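Local structure of putative branched-chain amino acid ABC transporter (3HUT) at residues A57-A60 and R61-R65; L77-S81 and S82-M86; E174-P177 and P178-R182. The protein probably binds branched-chain or related amino acids in the periplasm and delivers them to an ABC transporter. All coordinates share one frame; numbering follows the deposited sequence.

Contact 1. Residues A57-A60 and R61-R65; sequences ADQA and RTIAR
Asp58 and Arg61 form an i to i+3 salt bridge on the first turns of helix 57-69, a local contact along one helix that flanks the parallel sheet containing strand 5-11. OD1 of Asp58 lies 3.0 Å from NH1 of Arg61 and meets the guanidinium at its edge, near its plane, while the carboxylate is rotated 47° from that plane. Arg61 reaches back because CG stands anti to its own carbonyl carbon (chi1 -68°) and the chain then runs extended from CG to NE. On the way it passes Ala57, whose CB lies 3.7 Å from NH1 of Arg61; the methyl group lies against the terminal nitrogen.

Underneath, the backbone is regular. Arg61 N donates to Ala57 O at 3.0 Å, with a weak second bond to Asp58 O, and Ile63 N donates to Gln59 O at 3.0 Å. Ala64 N closes on Ala60 O at 2.9 Å, with an N-H...O angle of 154°. The small residues mark the inward face: Ala64 meets Tyr92 of helix 82-95, while Ala60 and Ile63 both touch Glu10 of strand 5-11. Arg61 is exposed yet lies along helix 82-95, touching Ala87 and Ile91, with Asp58 at the exposed end of the pair. In that qualified sense this is an amphipathic helix of an alpha/beta periplasmic-binding-protein lobe.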
ATOM      1  N   ALA A  57       4.578 -20.804  -4.421  1.00 14.39           N
ATOM      2  CA  ALA A  57       3.295 -21.294  -3.933  1.00 13.94           C
ATOM      3  C   ALA A  57       3.385 -22.624  -3.191  1.00 13.79           C
ATOM      4  O   ALA A  57       2.853 -22.759  -2.088  1.00 12.72           O
ATOM      5  CB  ALA A  57       2.307 -21.404  -5.087  1.00 14.27           C
ATOM      6  N   ASP A  58       4.057 -23.608  -3.783  1.00 13.28           N
ATOM      7  CA  ASP A  58       4.174 -24.909  -3.136  1.00 15.00           C
ATOM      8  C   ASP A  58       4.939 -24.834  -1.823  1.00 13.58           C
ATOM      9  O   ASP A  58       4.608 -25.532  -0.868  1.00 12.50           O
ATOM     10  CB  ASP A  58       4.842 -25.923  -4.070  1.00 19.04           C
ATOM     11  CG  ASP A  58       3.983 -26.256  -5.273  1.00 22.71           C
ATOM     12  OD1 ASP A  58       2.769 -26.487  -5.088  1.00 24.15           O
ATOM     13  OD2 ASP A  58       4.519 -26.295  -6.400  1.00 26.14           O
ATOM     14  N   GLN A  59       5.963 -23.989  -1.769  1.00 13.59           N
ATOM     15  CA  GLN A  59       6.743 -23.854  -0.544  1.00 13.83           C
ATOM     16  C   GLN A  59       5.880 -23.191   0.529  1.00 12.70           C
ATOM     17  O   GLN A  59       5.933 -23.563   1.701  1.00 11.48           O
ATOM     18  CB  GLN A  59       7.994 -23.011  -0.799  1.00 15.49           C
ATOM     19  CG  GLN A  59       8.943 -22.925   0.387  1.00 18.22           C
ATOM     20  CD  GLN A  59       9.389 -24.289   0.878  1.00 22.77           C
ATOM     21  OE1 GLN A  59       8.900 -24.790   1.885  1.00 24.34           O
ATOM     22  NE2 GLN A  59      10.317 -24.901   0.157  1.00 24.11           N
ATOM     23  N   ALA A  60       5.080 -22.217   0.110  1.00 11.61           N
ATOM     24  CA  ALA A  60       4.199 -21.497   1.024  1.00 10.94           C
ATOM     25  C   ALA A  60       3.172 -22.455   1.621  1.00 10.44           C
ATOM     26  O   ALA A  60       2.769 -22.318   2.779  1.00  9.06           O
ATOM     27  CB  ALA A  60       3.494 -20.372   0.278  1.00 10.47           C
ATOM     28  N   ARG A  61       2.745 -23.429   0.825  1.00 11.73           N
ATOM     29  CA  ARG A  61       1.767 -24.397   1.305  1.00 11.28           C
ATOM     30  C   ARG A  61       2.339 -25.301   2.391  1.00 11.76           C
ATOM     31  O   ARG A  61       1.664 -25.581   3.387  1.00 10.72           O
ATOM     32  CB  ARG A  61       1.230 -25.235   0.140  1.00 13.31           C
ATOM     33  CG  ARG A  61       0.377 -24.436  -0.831  1.00 14.02           C
ATOM     34  CD  ARG A  61      -0.331 -25.330  -1.841  1.00 18.99           C
ATOM     35  NE  ARG A  61      -1.066 -24.537  -2.822  1.00 20.11           N
ATOM     36  CZ  ARG A  61      -0.596 -24.191  -4.016  1.00 20.40           C
ATOM     37  NH1 ARG A  61       0.616 -24.574  -4.398  1.00 20.54           N
ATOM     38  NH2 ARG A  61      -1.338 -23.446  -4.824  1.00 21.00           N
ATOM     39  N   THR A  62       3.573 -25.766   2.226  1.00 12.11           N
ATOM     40  CA  THR A  62       4.130 -26.622   3.261  1.00 11.69           C
ATOM     41  C   THR A  62       4.438 -25.767   4.486  1.00 12.16           C
ATOM     42  O   THR A  62       4.328 -26.236   5.617  1.00 11.10           O
ATOM     43  CB  THR A  62       5.384 -27.419   2.773  1.00 14.62           C
ATOM     44  OG1 THR A  62       6.518 -27.111   3.589  1.00 17.21           O
ATOM     45  CG2 THR A  62       5.674 -27.123   1.326  1.00 11.65           C
ATOM     46  N   ILE A  63       4.781 -24.497   4.271  1.00 11.28           N
ATOM     47  CA  ILE A  63       5.046 -23.603   5.396  1.00 10.78           C
ATOM     48  C   ILE A  63       3.757 -23.426   6.203  1.00 11.84           C
ATOM     49  O   ILE A  63       3.770 -23.479   7.439  1.00 11.95           O
ATOM     50  CB  ILE A  63       5.507 -22.206   4.928  1.00 12.20           C
ATOM     51  CG1 ILE A  63       6.883 -22.300   4.262  1.00 14.95           C
ATOM     52  CG2 ILE A  63       5.545 -21.246   6.117  1.00  9.77           C
ATOM     53  CD1 ILE A  63       7.971 -22.821   5.171  1.00 20.67           C
ATOM     54  N   ALA A  64       2.650 -23.215   5.494  1.00 11.06           N
ATOM     55  CA  ALA A  64       1.347 -23.022   6.125  1.00 10.11           C
ATOM     56  C   ALA A  64       0.934 -24.238   6.951  1.00 11.54           C
ATOM     57  O   ALA A  64       0.422 -24.094   8.058  1.00 11.40           O
ATOM     58  CB  ALA A  64       0.295 -22.726   5.064  1.00 10.27           C
ATOM     59  N   ARG A  65       1.148 -25.431   6.405  1.00 13.59           N
ATOM     60  CA  ARG A  65       0.811 -26.664   7.109  1.00 14.44           C
ATOM     61  C   ARG A  65       1.627 -26.705   8.402  1.00 13.28           C
ATOM     62  O   ARG A  65       1.115 -27.054   9.463  1.00 11.61           O
ATOM     63  CB  ARG A  65       1.189 -27.886   6.263  1.00 18.77           C
ATOM     64  CG  ARG A  65       2.670 -28.227   6.412  1.00 27.15           C
ATOM     65  CD  ARG A  65       3.207 -29.289   5.482  1.00 31.81           C
ATOM     66  NE  ARG A  65       4.669 -29.270   5.501  1.00 34.47           N
ATOM     67  CZ  ARG A  65       5.411 -29.431   6.594  1.00 36.70           C
ATOM     68  NH1 ARG A  65       4.829 -29.627   7.772  1.00 37.68           N
ATOM     69  NH2 ARG A  65       6.738 -29.392   6.514  1.00 34.88           N
TER

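Contact 2. Residues L77-S81 and S82-M86; sequences LGDFS and STVSM
Gly78, the last residue of strand 73-78, turns its carbonyl to the first turn of helix 82-95: its O lies 3.0 Å from Ser85 OG. That hydroxyl also lies 2.7 Å from Ser81 O, and since its one proton cannot serve both carbonyls at once, the choice of acceptor stays open. Asp79 O is close as well, 2.9 Å from Ser85 OG. Either way, Ser85 OG sits between the end of the strand and the start of the helix.

Asp79 comes next. Its carboxylate approaches the first helical turn obliquely, OD2 lying 3.4 Å from CG1 of Val84. OD1 is used twice over: it accepts from Phe80 N at 3.1 Å through its anti lone pair, and is hydrogen-bonded to the hydroxyl of Ser53. With the carboxylate cut back to an alanine, Phe80 N and the Ser53 hydroxyl would probably lose their shared partner, and one of the groups packed against Val84 CG1 would go. OD2 also lies close to Glu10 OE1, so the two acids may shift each other's ionisation.

Phe80 points away from the helix and stacks its ring on Tyr20. Ser81 is the N-cap. Its OG lies between the backbone N and the carbonyl carbon (chi1 69°), a rotation that brings it back over the helix start, where it accepts from Val84 N at 3.1 Å with an N-H...O angle of 156°. The same OG is bonded to Asp55 OD1. Ser81 O takes the first helical bond, from Ser85 N at 2.9 Å.

The whole is the strand-to-helix corner of the beta-alpha-beta unit formed by strand 73-78, helix 82-95 and strand 99-101. Strands 5-11 and 99-101 flank strand 73-78, Ser101 OG bonds to Asp79 O, and Leu77 packs on Val286 and Met289 of helix 277-296.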
ATOM      1  N   LEU A  77       2.075 -13.772   9.958  1.00  9.95           N
ATOM      2  CA  LEU A  77       2.280 -12.540   9.203  1.00 11.51           C
ATOM      3  C   LEU A  77       2.547 -13.172   7.866  1.00 15.92           C
ATOM      4  O   LEU A  77       3.387 -14.065   7.748  1.00 12.21           O
ATOM      5  CB  LEU A  77       3.480 -11.788   9.736  1.00 10.19           C
ATOM      6  CG  LEU A  77       3.010 -11.103  11.011  1.00 10.49           C
ATOM      7  CD1 LEU A  77       4.190 -10.721  11.856  1.00  9.84           C
ATOM      8  CD2 LEU A  77       2.159  -9.892  10.626  1.00 10.18           C
ATOM      9  N   GLY A  78       1.879 -12.704   6.827  1.00 20.12           N
ATOM     10  CA  GLY A  78       2.019 -13.464   5.613  1.00 24.52           C
ATOM     11  C   GLY A  78       2.237 -13.119   4.181  1.00 23.51           C
ATOM     12  O   GLY A  78       1.336 -12.826   3.420  1.00 27.68           O
ATOM     13  N   ASP A  79       3.474 -13.325   3.794  1.00 23.30           N
ATOM     14  CA  ASP A  79       3.913 -13.147   2.438  1.00 17.44           C
ATOM     15  C   ASP A  79       3.677 -11.963   1.557  1.00 15.41           C
ATOM     16  O   ASP A  79       2.665 -11.284   1.562  1.00 15.00           O
ATOM     17  CB  ASP A  79       3.590 -14.416   1.657  1.00 15.03           C
ATOM     18  CG  ASP A  79       4.839 -15.262   1.404  1.00 16.06           C
ATOM     19  OD1 ASP A  79       5.783 -14.710   0.800  1.00 12.25           O
ATOM     20  OD2 ASP A  79       4.896 -16.457   1.799  1.00 13.87           O
ATOM     21  N   PHE A  80       4.723 -11.764   0.790  1.00 11.45           N
ATOM     22  CA  PHE A  80       4.883 -10.703  -0.150  1.00 11.14           C
ATOM     23  C   PHE A  80       3.897 -10.599  -1.316  1.00 10.36           C
ATOM     24  O   PHE A  80       3.181  -9.606  -1.444  1.00  9.81           O
ATOM     25  CB  PHE A  80       6.295 -10.824  -0.671  1.00 11.09           C
ATOM     26  CG  PHE A  80       6.603  -9.856  -1.691  1.00 11.52           C
ATOM     27  CD1 PHE A  80       6.670  -8.522  -1.357  1.00 13.81           C
ATOM     28  CD2 PHE A  80       6.743 -10.250  -3.012  1.00 14.06           C
ATOM     29  CE1 PHE A  80       6.867  -7.573  -2.322  1.00 14.51           C
ATOM     30  CE2 PHE A  80       6.940  -9.312  -3.991  1.00 12.62           C
ATOM     31  CZ  PHE A  80       7.001  -7.966  -3.649  1.00 13.66           C
ATOM     32  N   SER A  81       3.877 -11.608  -2.179  1.00  9.65           N
ATOM     33  CA  SER A  81       2.994 -11.576  -3.341  1.00 10.28           C
ATOM     34  C   SER A  81       1.575 -12.020  -3.037  1.00  9.25           C
ATOM     35  O   SER A  81       1.335 -12.784  -2.101  1.00  9.02           O
ATOM     36  CB  SER A  81       3.549 -12.454  -4.463  1.00 11.22           C
ATOM     37  OG  SER A  81       3.471 -13.823  -4.107  1.00 12.44           O
ATOM     38  N   SER A  82       0.635 -11.545  -3.845  1.00  8.85           N
ATOM     39  CA  SER A  82      -0.758 -11.919  -3.676  1.00  9.14           C
ATOM     40  C   SER A  82      -0.914 -13.407  -3.976  1.00  9.69           C
ATOM     41  O   SER A  82      -1.573 -14.134  -3.232  1.00  9.73           O
ATOM     42  CB  SER A  82      -1.645 -11.094  -4.614  1.00  8.66           C
ATOM     43  OG  SER A  82      -1.796  -9.771  -4.123  1.00  8.91           O
ATOM     44  N   THR A  83      -0.287 -13.861  -5.059  1.00  9.84           N
ATOM     45  CA  THR A  83      -0.371 -15.267  -5.452  1.00 11.49           C
ATOM     46  C   THR A  83       0.066 -16.225  -4.351  1.00  8.84           C
ATOM     47  O   THR A  83      -0.621 -17.199  -4.055  1.00  7.79           O
ATOM     48  CB  THR A  83       0.488 -15.559  -6.700  1.00 13.51           C
ATOM     49  OG1 THR A  83      -0.005 -14.801  -7.807  1.00 18.62           O
ATOM     50  CG2 THR A  83       0.428 -17.039  -7.051  1.00 16.23           C
ATOM     51  N   VAL A  84       1.216 -15.955  -3.747  1.00  8.71           N
ATOM     52  CA  VAL A  84       1.719 -16.818  -2.696  1.00  9.43           C
ATOM     53  C   VAL A  84       0.898 -16.652  -1.420  1.00  9.39           C
ATOM     54  O   VAL A  84       0.634 -17.625  -0.712  1.00 11.49           O
ATOM     55  CB  VAL A  84       3.212 -16.531  -2.422  1.00 10.45           C
ATOM     56  CG1 VAL A  84       3.716 -17.378  -1.269  1.00  9.25           C
ATOM     57  CG2 VAL A  84       4.018 -16.834  -3.680  1.00 12.13           C
ATOM     58  N   SER A  85       0.483 -15.425  -1.130  1.00  9.05           N
ATOM     59  CA  SER A  85      -0.318 -15.183   0.063  1.00  8.90           C
ATOM     60  C   SER A  85      -1.629 -15.950  -0.030  1.00  8.30           C
ATOM     61  O   SER A  85      -2.120 -16.484   0.961  1.00  9.19           O
ATOM     62  CB  SER A  85      -0.598 -13.688   0.224  1.00  8.24           C
ATOM     63  OG  SER A  85       0.607 -12.981   0.470  1.00  8.07           O
HETATM   64  N   MSE A  86      -2.188 -16.016  -1.230  1.00  9.70           N
HETATM   65  CA  MSE A  86      -3.446 -16.724  -1.435  1.00 13.39           C
HETATM   66  C   MSE A  86      -3.266 -18.238  -1.349  1.00 12.20           C
HETATM   67  O   MSE A  86      -4.100 -18.932  -0.779  1.00 10.85           O
HETATM   68  CB  MSE A  86      -4.048 -16.322  -2.779  1.00 17.21           C
HETATM   69  CG  MSE A  86      -4.462 -14.859  -2.814  1.00 22.28           C
HETATM   70 SE   MSE A  86      -5.107 -14.263  -4.533  1.00 34.44          SE
HETATM   71  CE  MSE A  86      -6.804 -15.183  -4.557  1.00 27.98           C
TER

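Contact 3. Residues E174-P177 and P178-R182; sequences EEVP and PGNRR
Two successive prolines, Pro177 and Pro178, occupy the first two positions of a type II beta turn, with Gly179 third. The turn is closed by Asn180 N, which donates to Pro177 O at 3.0 Å. The donor stands above the carbonyl plane, 37° out of it. Gly179 has a positive phi, where a side chain would be jammed against the carbonyl oxygen of Pro178; the backbone itself therefore calls for glycine.

The Pro177 ring also approaches the far end of the turn, its CD lying 4.1 Å from CB of Asn180. Asn180 points toward the end of strand 169-176. Its CG is anti to the backbone N (chi1 172°), which sends the amide toward Val176, and the two side chains cross at about a right angle. CG1 of Val176 lies 3.7 Å from ND2 of Asn180, a contact of a methyl group with the amide nitrogen.

That nitrogen has its own polar partner. ND2 of Asn180 donates to Arg182 O at 3.1 Å, the oxygen lying 15° out of the amide plane, while OD1 accepts from Arg182 N, giving an Asx turn; the position of OD1 is less certain. A second brace follows from Arg181, whose NH1 donates to Asn180 O at 2.8 Å and also forms a salt bridge with Asp206.

The chemistry implies a surface loop whose backbone is restricted by the residues and bonds named: prolines and glycine limit its angles, the buried Asn180 ties its amide nitrogen, and less certainly its oxygen, to Arg182, and Asp206 at the start of helix 204-216 holds Gly179 N with one oxygen and Arg181 with the other. Lattice contacts with a crystal neighbour may also influence the loop.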
ATOM      1  N   GLU A 174      -8.186   8.379 -22.019  1.00 20.68           N
ATOM      2  CA  GLU A 174      -7.228   7.680 -22.861  1.00 23.46           C
ATOM      3  C   GLU A 174      -6.497   6.555 -22.132  1.00 22.50           C
ATOM      4  O   GLU A 174      -5.978   6.755 -21.034  1.00 23.11           O
ATOM      5  CB  GLU A 174      -6.204   8.681 -23.408  1.00 27.09           C
ATOM      6  CG  GLU A 174      -5.226   8.092 -24.413  1.00 32.39           C
ATOM      7  CD  GLU A 174      -5.886   7.747 -25.734  1.00 35.60           C
ATOM      8  OE1 GLU A 174      -6.892   7.006 -25.729  1.00 38.91           O
ATOM      9  OE2 GLU A 174      -5.394   8.217 -26.780  1.00 39.11           O
ATOM     10  N   GLU A 175      -6.470   5.373 -22.744  1.00 22.18           N
ATOM     11  CA  GLU A 175      -5.771   4.229 -22.171  1.00 22.35           C
ATOM     12  C   GLU A 175      -4.505   4.026 -23.001  1.00 22.78           C
ATOM     13  O   GLU A 175      -4.571   3.935 -24.226  1.00 24.89           O
ATOM     14  CB  GLU A 175      -6.636   2.963 -22.234  1.00 23.89           C
ATOM     15  CG  GLU A 175      -8.011   3.096 -21.597  1.00 26.68           C
ATOM     16  CD  GLU A 175      -8.708   1.754 -21.405  1.00 28.74           C
ATOM     17  OE1 GLU A 175      -8.612   0.889 -22.303  1.00 31.07           O
ATOM     18  OE2 GLU A 175      -9.364   1.567 -20.358  1.00 27.92           O
ATOM     19  N   VAL A 176      -3.354   3.975 -22.337  1.00 20.52           N
ATOM     20  CA  VAL A 176      -2.084   3.788 -23.030  1.00 17.61           C
ATOM     21  C   VAL A 176      -1.300   2.628 -22.431  1.00 16.73           C
ATOM     22  O   VAL A 176      -1.446   2.308 -21.253  1.00 16.55           O
ATOM     23  CB  VAL A 176      -1.202   5.060 -22.954  1.00 17.45           C
ATOM     24  CG1 VAL A 176      -1.899   6.218 -23.646  1.00 17.40           C
ATOM     25  CG2 VAL A 176      -0.911   5.413 -21.501  1.00 17.23           C
ATOM     26  N   PRO A 177      -0.455   1.978 -23.241  1.00 15.54           N
ATOM     27  CA  PRO A 177       0.339   0.855 -22.740  1.00 13.63           C
ATOM     28  C   PRO A 177       1.554   1.313 -21.939  1.00 13.64           C
ATOM     29  O   PRO A 177       2.042   2.434 -22.104  1.00 11.99           O
ATOM     30  CB  PRO A 177       0.739   0.124 -24.019  1.00 14.21           C
ATOM     31  CG  PRO A 177       0.906   1.248 -24.989  1.00 16.31           C
ATOM     32  CD  PRO A 177      -0.302   2.125 -24.699  1.00 15.15           C
ATOM     33  N   PRO A 178       2.054   0.448 -21.045  1.00 13.53           N
ATOM     34  CA  PRO A 178       3.224   0.798 -20.240  1.00 13.51           C
ATOM     35  C   PRO A 178       4.361   1.083 -21.213  1.00 13.58           C
ATOM     36  O   PRO A 178       4.507   0.375 -22.206  1.00 13.74           O
ATOM     37  CB  PRO A 178       3.477  -0.470 -19.432  1.00 15.22           C
ATOM     38  CG  PRO A 178       2.118  -1.092 -19.326  1.00 13.51           C
ATOM     39  CD  PRO A 178       1.563  -0.898 -20.707  1.00 13.89           C
ATOM     40  N   GLY A 179       5.141   2.126 -20.948  1.00 13.19           N
ATOM     41  CA  GLY A 179       6.248   2.456 -21.831  1.00 12.54           C
ATOM     42  C   GLY A 179       5.882   3.355 -22.998  1.00 12.24           C
ATOM     43  O   GLY A 179       6.753   3.761 -23.776  1.00 12.63           O
ATOM     44  N   ASN A 180       4.599   3.679 -23.131  1.00 10.24           N
ATOM     45  CA  ASN A 180       4.153   4.533 -24.222  1.00 10.92           C
ATOM     46  C   ASN A 180       4.936   5.837 -24.289  1.00 11.88           C
ATOM     47  O   ASN A 180       5.207   6.465 -23.263  1.00 11.41           O
ATOM     48  CB  ASN A 180       2.670   4.861 -24.082  1.00 11.01           C
ATOM     49  CG  ASN A 180       2.218   5.904 -25.083  1.00 11.34           C
ATOM     50  OD1 ASN A 180       2.398   5.736 -26.283  1.00 16.44           O
ATOM     51  ND2 ASN A 180       1.638   6.992 -24.593  1.00 10.08           N
ATOM     52  N   ARG A 181       5.294   6.247 -25.499  1.00 12.31           N
ATOM     53  CA  ARG A 181       6.038   7.486 -25.664  1.00 15.68           C
ATOM     54  C   ARG A 181       5.416   8.494 -26.626  1.00 16.47           C
ATOM     55  O   ARG A 181       6.016   9.521 -26.903  1.00 18.67           O
ATOM     56  CB  ARG A 181       7.490   7.184 -26.065  1.00 15.46           C
ATOM     57  CG  ARG A 181       8.336   6.638 -24.914  1.00 12.48           C
ATOM     58  CD  ARG A 181       8.494   7.686 -23.811  1.00 13.01           C
ATOM     59  NE  ARG A 181       9.271   7.214 -22.664  1.00 12.02           N
ATOM     60  CZ  ARG A 181       8.777   6.502 -21.652  1.00 12.68           C
ATOM     61  NH1 ARG A 181       7.491   6.167 -21.627  1.00 12.24           N
ATOM     62  NH2 ARG A 181       9.572   6.130 -20.658  1.00 11.61           N
ATOM     63  N   ARG A 182       4.224   8.222 -27.148  1.00 19.01           N
ATOM     64  CA  ARG A 182       3.600   9.210 -28.025  1.00 21.61           C
ATOM     65  C   ARG A 182       2.498   9.905 -27.237  1.00 20.93           C
ATOM     66  O   ARG A 182       1.565   9.269 -26.738  1.00 20.05           O
ATOM     67  CB  ARG A 182       3.024   8.580 -29.288  1.00 27.16           C
ATOM     68  CG  ARG A 182       1.905   7.636 -29.047  1.00 34.43           C
ATOM     69  CD  ARG A 182       2.412   6.229 -29.056  1.00 42.53           C
ATOM     70  NE  ARG A 182       1.643   5.432 -29.996  1.00 48.95           N
ATOM     71  CZ  ARG A 182       1.724   4.113 -30.092  1.00 52.51           C
ATOM     72  NH1 ARG A 182       2.546   3.432 -29.306  1.00 54.69           N
ATOM     73  NH2 ARG A 182       0.974   3.475 -30.970  1.00 54.33           N
TER

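How the contacts relate
The three contacts follow one another along the chain without overlap. Contacts 1 and 2 belong to the lobe built on the five-stranded parallel sheet, with centres about 11 Å apart; helix 57-69 leads into strand 73-78, and helix 82-95 then packs beside helix 57-69, CB of Ala60 lying 3.4 Å from CG1 of Val84. Contact 3 spans the end of strand 169-176, in the other, mixed sheet, and the loop after it; its centre is about 38 Å from that of contact 1 and about 30 Å from that of contact 2, with no touch to either. Such a two-lobed layout is that of periplasmic binding proteins, whose ligand is usually held between the lobes.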